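Local atomic coordinates of putative polyphosphate kinase 2 (PDB entry 3CZP), a protein that transfers phosphate from inorganic polyphosphate to AMP to make ADP, and less efficiently to GMP to make GDP, with magnesium as cofactor. Residues Leu85-Gln90 with Arg357-Ile362; Arg352-Arg357 with Tyr402-Val407. All coordinates share one frame; numbering follows the deposited sequence.

Interaction 1 (Leu85-Gln90 with Arg357-Ile362)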
# COMPACT_ATOMS: atom_id res chain seq x y z
N LEU A 85 -4.17 14.50 0.66
CA LEU A 85 -4.20 15.90 1.06
C LEU A 85 -3.41 16.19 2.33
O LEU A 85 -2.95 17.32 2.53
CB LEU A 85 -5.65 16.34 1.39
CG LEU A 85 -6.67 16.58 0.28
CD1 LEU A 85 -8.10 16.80 0.92
CD2 LEU A 85 -6.23 17.73 -0.54
N GLU A 86 -3.33 15.21 3.23
CA GLU A 86 -2.54 15.35 4.47
C GLU A 86 -1.04 14.98 4.34
O GLU A 86 -0.30 14.93 5.33
CB GLU A 86 -3.15 14.47 5.56
CG GLU A 86 -4.55 14.91 6.01
CD GLU A 86 -4.61 16.38 6.42
OE1 GLU A 86 -3.59 16.90 6.94
OE2 GLU A 86 -5.69 17.02 6.21
N ARG A 87 -0.61 14.77 3.11
CA ARG A 87 0.78 14.46 2.81
C ARG A 87 1.32 15.42 1.71
O ARG A 87 0.55 16.06 1.02
CB ARG A 87 0.87 13.01 2.38
CG ARG A 87 0.72 12.04 3.56
CD ARG A 87 0.74 10.61 3.16
NE ARG A 87 0.65 9.71 4.28
CZ ARG A 87 -0.45 9.44 4.97
NH1 ARG A 87 -1.58 10.05 4.70
NH2 ARG A 87 -0.37 8.65 6.01
N PRO A 88 2.66 15.50 1.55
CA PRO A 88 3.15 16.40 0.51
C PRO A 88 2.60 16.06 -0.88
O PRO A 88 2.24 14.90 -1.11
CB PRO A 88 4.65 16.24 0.58
CG PRO A 88 4.90 15.64 1.99
CD PRO A 88 3.75 14.84 2.29
N PRO A 89 2.35 17.09 -1.71
CA PRO A 89 1.71 16.90 -3.01
C PRO A 89 2.25 15.79 -3.88
O PRO A 89 1.48 15.22 -4.63
CB PRO A 89 1.89 18.26 -3.73
CG PRO A 89 2.59 19.15 -2.78
CD PRO A 89 2.49 18.53 -1.42
N GLN A 90 3.55 15.54 -3.82
CA GLN A 90 4.21 14.53 -4.64
C GLN A 90 3.84 13.05 -4.25
O GLN A 90 3.85 12.14 -5.11
CB GLN A 90 5.74 14.72 -4.57
CG GLN A 90 6.46 14.14 -5.82
CD GLN A 90 7.92 14.51 -5.92
OE1 GLN A 90 8.75 13.82 -5.36
NE2 GLN A 90 8.25 15.55 -6.73
N ARG A 357 0.11 14.87 8.35
CA ARG A 357 0.16 15.97 9.31
C ARG A 357 -0.12 15.47 10.72
O ARG A 357 -0.99 14.64 10.95
CB ARG A 357 -0.86 17.04 8.98
CG ARG A 357 -0.48 17.86 7.75
CD ARG A 357 -0.02 19.24 8.16
NE ARG A 357 0.31 20.03 6.98
CZ ARG A 357 -0.37 21.07 6.52
NH1 ARG A 357 -1.46 21.54 7.15
NH2 ARG A 357 0.07 21.66 5.40
N ARG A 358 0.62 16.04 11.66
CA ARG A 358 0.54 15.74 13.08
C ARG A 358 1.19 14.43 13.47
O ARG A 358 1.13 14.09 14.60
CB ARG A 358 -0.90 15.78 13.57
CG ARG A 358 -1.00 16.30 14.98
CD ARG A 358 -2.41 16.72 15.20
NE ARG A 358 -2.72 16.74 16.62
CZ ARG A 358 -3.80 16.17 17.16
NH1 ARG A 358 -4.69 15.52 16.38
NH2 ARG A 358 -4.00 16.25 18.47
N GLN A 359 1.84 13.73 12.54
CA GLN A 359 2.46 12.45 12.85
C GLN A 359 3.98 12.63 12.97
O GLN A 359 4.55 13.66 12.56
CB GLN A 359 2.14 11.35 11.80
CG GLN A 359 0.67 11.01 11.60
CD GLN A 359 0.41 9.87 10.54
OE1 GLN A 359 1.25 9.54 9.69
NE2 GLN A 359 -0.77 9.25 10.64
N PHE A 360 4.63 11.59 13.50
CA PHE A 360 6.08 11.60 13.78
C PHE A 360 6.63 10.26 13.33
O PHE A 360 6.21 9.26 13.82
CB PHE A 360 6.28 11.81 15.29
CG PHE A 360 7.73 11.82 15.78
CD1 PHE A 360 8.83 11.86 14.90
CD2 PHE A 360 7.97 11.77 17.14
CE1 PHE A 360 10.14 11.87 15.39
CE2 PHE A 360 9.27 11.76 17.64
CZ PHE A 360 10.36 11.81 16.78
N THR A 361 7.50 10.24 12.34
CA THR A 361 8.06 8.97 11.82
C THR A 361 9.54 9.01 12.11
O THR A 361 10.22 10.01 11.89
CB THR A 361 7.83 8.75 10.34
OG1 THR A 361 6.44 8.78 10.05
CG2 THR A 361 8.47 7.42 9.87
N ILE A 362 10.03 7.92 12.66
CA ILE A 362 11.43 7.75 12.96
C ILE A 362 11.97 6.64 12.00
O ILE A 362 11.39 5.53 11.91
CB ILE A 362 11.58 7.29 14.40
CG1 ILE A 362 10.97 8.29 15.40
CG2 ILE A 362 13.06 6.97 14.70
CD1 ILE A 362 11.27 7.93 16.89
O HOH W 1 2.33 7.73 7.61
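Glu86 and Arg357 make a polar surface contact between the two fused PPK2 domains of the chain. One partner is the loop that follows helix 82-85 in the first domain. The other is the loop that leads into strand 360-364 of the second. A single direct hydrogen bond joins the backbones. Arg357 N gives its hydrogen to Glu86 O at 3.0 Å. The donor lies in the carbonyl plane, with a C=O...N angle of 151°, but the N-H...O angle of 138° makes the bond bent. Glu86 is the first residue to leave the helix, and its carbonyl faces the second domain.

A carboxylate oxygen of Glu86 meets the aliphatic stem of Arg357, not its guanidinium. The Glu86 chain is bent at chi2 (-53°), which brings its carboxylate beside the Arg357 stem. Its OE1 lies 3.4 Å from Arg357 CG. The two side chains cross at about a right angle. Arg357 NE stays 5.0 Å from Glu86 OE1, too far for a salt bridge, though the opposite charges may still attract weakly.

Each domain carries a five-stranded parallel sheet with strand order 2-3-1-4-5, in keeping with the P-loop NTPase clan. Strand 360-364 lies next to the central strand 300-307 in the second sheet. Gln359 stands just before it and reaches back to the first domain through water.

The water accepts from Arg87 NH2 at 3.3 Å and donates to Gln359 OE1 at 3.0 Å. The guanidinium and amide planes are nearly perpendicular, and Arg87 NH2 and Gln359 OE1 are 4.1 Å apart. Both groups have further partners, each within its own domain. Arg87 NH1 bonds to Glu83 O, and its guanidinium makes a cation-pi contact with Trp91. Gln359 OE1 also accepts from Ala356 N.

Interaction 2 (Arg352-Arg357 with Tyr402-Val407)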
# COMPACT_ATOMS: atom_id res chain seq x y z
N ARG A 352 6.49 6.04 0.95
CA ARG A 352 5.36 5.25 1.41
C ARG A 352 5.26 5.33 2.91
O ARG A 352 4.22 5.08 3.46
CB ARG A 352 5.46 3.77 0.94
CG ARG A 352 6.42 2.97 1.76
CD ARG A 352 6.73 1.57 1.25
NE ARG A 352 5.59 0.65 1.24
CZ ARG A 352 5.71 -0.67 1.03
NH1 ARG A 352 6.90 -1.21 0.83
NH2 ARG A 352 4.65 -1.45 0.98
N HIS A 353 6.35 5.70 3.56
CA HIS A 353 6.37 5.89 4.99
C HIS A 353 6.32 7.30 5.49
O HIS A 353 6.46 7.51 6.69
CB HIS A 353 7.65 5.25 5.56
CG HIS A 353 7.63 3.78 5.50
ND1 HIS A 353 6.69 3.03 6.17
CD2 HIS A 353 8.40 2.91 4.81
CE1 HIS A 353 6.88 1.76 5.90
NE2 HIS A 353 7.93 1.65 5.09
N ILE A 354 6.12 8.28 4.62
CA ILE A 354 6.15 9.69 5.06
C ILE A 354 4.94 9.99 5.90
O ILE A 354 3.85 9.58 5.56
CB ILE A 354 6.24 10.61 3.85
CG1 ILE A 354 7.67 10.54 3.28
CG2 ILE A 354 5.74 12.03 4.16
CD1 ILE A 354 8.72 11.13 4.18
N PRO A 355 5.11 10.73 7.01
CA PRO A 355 3.96 10.95 7.88
C PRO A 355 2.90 11.91 7.34
O PRO A 355 3.20 12.86 6.62
CB PRO A 355 4.60 11.46 9.19
CG PRO A 355 5.89 12.08 8.74
CD PRO A 355 6.36 11.29 7.57
N ALA A 356 1.64 11.63 7.65
CA ALA A 356 0.59 12.63 7.52
C ALA A 356 0.84 13.79 8.52
O ALA A 356 1.61 13.67 9.46
CB ALA A 356 -0.72 12.01 7.78
N ARG A 357 0.11 14.87 8.35
CA ARG A 357 0.16 15.97 9.31
C ARG A 357 -0.12 15.47 10.72
O ARG A 357 -0.99 14.64 10.95
CB ARG A 357 -0.86 17.04 8.98
CG ARG A 357 -0.48 17.86 7.75
CD ARG A 357 -0.02 19.24 8.16
NE ARG A 357 0.31 20.03 6.98
CZ ARG A 357 -0.37 21.07 6.52
NH1 ARG A 357 -1.46 21.54 7.15
NH2 ARG A 357 0.07 21.66 5.40
N TYR A 402 6.19 21.30 2.55
CA TYR A 402 4.87 20.95 3.02
C TYR A 402 4.75 21.20 4.54
O TYR A 402 3.67 21.18 5.08
CB TYR A 402 4.56 19.48 2.63
CG TYR A 402 3.12 19.11 2.91
CD1 TYR A 402 2.10 19.59 2.13
CD2 TYR A 402 2.80 18.33 3.99
CE1 TYR A 402 0.83 19.26 2.41
CE2 TYR A 402 1.52 18.04 4.29
CZ TYR A 402 0.53 18.48 3.48
OH TYR A 402 -0.79 18.18 3.80
N GLY A 403 5.86 21.48 5.24
CA GLY A 403 5.83 21.79 6.70
C GLY A 403 6.34 20.62 7.56
O GLY A 403 6.21 20.62 8.78
N ILE A 404 6.92 19.60 6.93
CA ILE A 404 7.52 18.50 7.66
C ILE A 404 8.85 18.96 8.19
O ILE A 404 9.66 19.54 7.48
CB ILE A 404 7.69 17.21 6.79
CG1 ILE A 404 6.33 16.85 6.14
CG2 ILE A 404 8.30 16.10 7.61
CD1 ILE A 404 6.22 15.46 5.49
N ILE A 405 9.04 18.71 9.49
CA ILE A 405 10.27 18.98 10.21
C ILE A 405 11.21 17.82 10.07
O ILE A 405 10.95 16.76 10.56
CB ILE A 405 9.95 19.25 11.69
CG1 ILE A 405 8.92 20.39 11.82
CG2 ILE A 405 11.24 19.60 12.51
CD1 ILE A 405 8.40 20.54 13.21
N VAL A 406 12.34 18.03 9.43
CA VAL A 406 13.28 16.97 9.15
C VAL A 406 14.57 17.11 10.00
O VAL A 406 15.32 18.12 9.92
CB VAL A 406 13.59 16.97 7.67
CG1 VAL A 406 14.64 15.93 7.33
CG2 VAL A 406 12.28 16.80 6.84
N VAL A 407 14.83 16.09 10.83
CA VAL A 407 16.01 16.05 11.68
C VAL A 407 16.83 14.81 11.31
O VAL A 407 16.26 13.75 11.11
CB VAL A 407 15.58 16.10 13.17
CG1 VAL A 407 16.78 16.22 14.04
CG2 VAL A 407 14.66 17.39 13.41
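Over one face of the Tyr402 ring lies the Arg357 guanidinium, off-centre toward the rim. Arg357 NH2 is 3.7 Å above the ring plane. This is a cation-pi contact, with CZ of Arg357 4.6 Å from the centroid of the Tyr402 ring and 31° off the normal. The two planes are tilted by 40°, so the groups are not stacked flat. Arg357 NE comes nearest at the CE2 side, 3.6 Å from Tyr402 CE2. Tyr402 OH lies over one face of the guanidinium and is also engaged by Leu85 O of the first domain.

Tyr402 lies in the last turn before Gly403, the first residue to leave the helix, which has positive phi and closes helix 382-402 in a Schellman motif. The chain then turns into strand 404-412, which runs parallel beside strand 300-307 in the sheet of the second PPK2 domain. Residues 352-357 pass by this helix-to-strand turn on their way to strand 360-364.

Deeper in, the contact is apolar. Ile404 has CG1 anti to its carbonyl carbon (chi1 -53°) and an extended chi2, which carries CD1 to the loop. There Ile404 CD1 meets Ile354 CG2 at 3.7 Å and also lies 4.1 Å from Pro355 O. Leu399 of helix 382-402 touches both isoleucines, and Phe395 touches Ile354. Val302 of strand 300-307 packs against Pro355 and Ile404.

How the interactions relate
Interactions 1 and 2 have centres about 4 Å apart and share Arg357. Its backbone N faces the first PPK2 domain in interaction 1, while its guanidinium turns to Tyr402 in interaction 2. Tyr402 links them again: its OH lies 2.6 Å from Leu85 O, a probable hydrogen bond between the domains. Arg87 NE packs 3.4 Å from Ile354 O. Within the second domain, Thr361 OG1 packs 3.4 Å from Pro355 CB. Interaction 2 is mostly buried within the second domain; interaction 1 lies at the surface between the domains. The first domain seems to be catalytically inactive, so the second probably carries the activity.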